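Local coordinates for protein cyclic GMP-AMP synthase-like receptor (Tribolium castaneum, PDB 7LT2) that senses double-stranded RNA and, in response, makes the cyclic dinucleotide 2',3'-cGAMP from ATP and GTP in innate immunity, at residues Glu3-Leu6 and Asn7-Lys11. Numbering follows the deposited sequence.
Sequences ENIL and NDINK
The first turns of the N-terminal helix 5-13 are set by i-to-i+4 backbone bonds, beginning where D8 N donates to the carbonyl of N4 in the N-cap position (N to O 2.9 Å). I9 N to I5 O and N10 N to L6 O, both 3.0 Å, continue the ladder; the first bond is the most bent of the three, with an N-H...O angle of 152°. On one flank the I5 and I9 side chains run alongside each other in a common direction, I5 CG2 meeting I9 CD1 at 4.1 Å. I9 carries CG1 anti to its carbonyl carbon (chi1 -67°), which brings CG1 back to within 3.2 Å of I5 O. Both isoleucines and D8 touch Y374 of helix 368-375, while the buried L6 reaches L301, R302 and F305 of helix 301-318. Water 2 donates to I5 O (3.0 Å) and to D8 OD2 (2.7 Å), the same carboxylate oxygen that forms a salt bridge with R12 NH2. Water 1 accepts from N7 N at 3.0 Å. I5 O therefore accepts both an amide and a water, and D8 OD2 is gripped by water and guanidinium together, which probably helps keep its carboxylate ionised at this partly exposed helix start.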
loop_
_atom_site.group_PDB
_atom_site.type_symbol
_atom_site.label_atom_id
_atom_site.label_comp_id
_atom_site.label_asym_id
_atom_site.label_seq_id
_atom_site.Cartn_x
_atom_site.Cartn_y
_atom_site.Cartn_z
ATOM N N GLU A 3 24.275 20.045 10.646
ATOM C CA GLU A 3 23.277 19.025 10.943
ATOM C C GLU A 3 22.023 19.183 10.089
ATOM O O GLU A 3 20.905 19.068 10.591
ATOM C CB GLU A 3 22.887 19.059 12.422
ATOM C CG GLU A 3 23.919 18.470 13.360
ATOM C CD GLU A 3 23.302 17.993 14.664
ATOM O OE1 GLU A 3 22.354 18.645 15.151
ATOM O OE2 GLU A 3 23.760 16.960 15.200
ATOM N N ASN A 4 22.207 19.443 8.793
ATOM C CA ASN A 4 21.070 19.552 7.889
ATOM C C ASN A 4 21.294 18.807 6.577
ATOM O O ASN A 4 20.445 18.898 5.680
ATOM C CB ASN A 4 20.749 21.029 7.613
ATOM C CG ASN A 4 19.372 21.227 7.012
ATOM O OD1 ASN A 4 18.365 20.837 7.601
ATOM N ND2 ASN A 4 19.321 21.834 5.832
ATOM N N ILE A 5 22.392 18.058 6.450
ATOM C CA ILE A 5 22.723 17.402 5.186
ATOM C C ILE A 5 21.616 16.441 4.773
ATOM O O ILE A 5 21.166 16.441 3.620
ATOM C CB ILE A 5 24.075 16.676 5.294
ATOM C CG1 ILE A 5 25.227 17.680 5.354
ATOM C CG2 ILE A 5 24.254 15.709 4.132
ATOM C CD1 ILE A 5 26.581 17.030 5.550
ATOM N N LEU A 6 21.165 15.603 5.706
ATOM C CA LEU A 6 20.183 14.583 5.351
ATOM C C LEU A 6 18.820 15.200 5.068
ATOM O O LEU A 6 18.149 14.814 4.105
ATOM C CB LEU A 6 20.096 13.537 6.460
ATOM C CG LEU A 6 21.333 12.642 6.545
ATOM C CD1 LEU A 6 21.252 11.728 7.745
ATOM C CD2 LEU A 6 21.465 11.830 5.265
ATOM N N ASN A 7 18.405 16.173 5.883
ATOM C CA ASN A 7 17.138 16.857 5.642
ATOM C C ASN A 7 17.150 17.590 4.303
ATOM O O ASN A 7 16.130 17.638 3.606
ATOM C CB ASN A 7 16.852 17.823 6.792
ATOM C CG ASN A 7 15.612 18.663 6.557
ATOM O OD1 ASN A 7 15.685 19.890 6.450
ATOM N ND2 ASN A 7 14.467 18.008 6.469
ATOM N N ASP A 8 18.303 18.151 3.924
ATOM C CA ASP A 8 18.423 18.847 2.644
ATOM C C ASP A 8 18.303 17.877 1.471
ATOM O O ASP A 8 17.600 18.161 0.493
ATOM C CB ASP A 8 19.752 19.608 2.606
ATOM C CG ASP A 8 19.998 20.316 1.285
ATOM O OD1 ASP A 8 19.201 21.204 0.915
ATOM O OD2 ASP A 8 21.010 19.996 0.625
ATOM N N ILE A 9 18.982 16.729 1.553
ATOM C CA ILE A 9 18.851 15.697 0.523
ATOM C C ILE A 9 17.394 15.275 0.377
ATOM O O ILE A 9 16.864 15.162 -0.737
ATOM C CB ILE A 9 19.752 14.494 0.860
ATOM C CG1 ILE A 9 21.231 14.889 0.771
ATOM C CG2 ILE A 9 19.436 13.306 -0.053
ATOM C CD1 ILE A 9 22.169 13.797 1.231
ATOM N N ASN A 10 16.726 15.040 1.507
ATOM C CA ASN A 10 15.329 14.613 1.490
ATOM C C ASN A 10 14.441 15.651 0.816
ATOM O O ASN A 10 13.652 15.323 -0.080
ATOM C CB ASN A 10 14.867 14.345 2.923
ATOM C CG ASN A 10 13.428 13.892 3.001
ATOM O OD1 ASN A 10 12.916 13.246 2.091
ATOM N ND2 ASN A 10 12.764 14.232 4.100
ATOM N N LYS A 11 14.573 16.919 1.221
ATOM C CA LYS A 11 13.736 17.977 0.663
ATOM C C LYS A 11 13.944 18.139 -0.841
ATOM O O LYS A 11 12.982 18.348 -1.590
ATOM C CB LYS A 11 14.024 19.296 1.379
ATOM C CG LYS A 11 13.195 20.461 0.876
ATOM C CD LYS A 11 13.557 21.744 1.603
ATOM C CE LYS A 11 12.708 22.903 1.111
ATOM N NZ LYS A 11 12.841 23.085 -0.359
HETATM O O HOH W 1 19.625 16.572 8.540
HETATM O O HOH W 2 22.658 18.255 1.823
#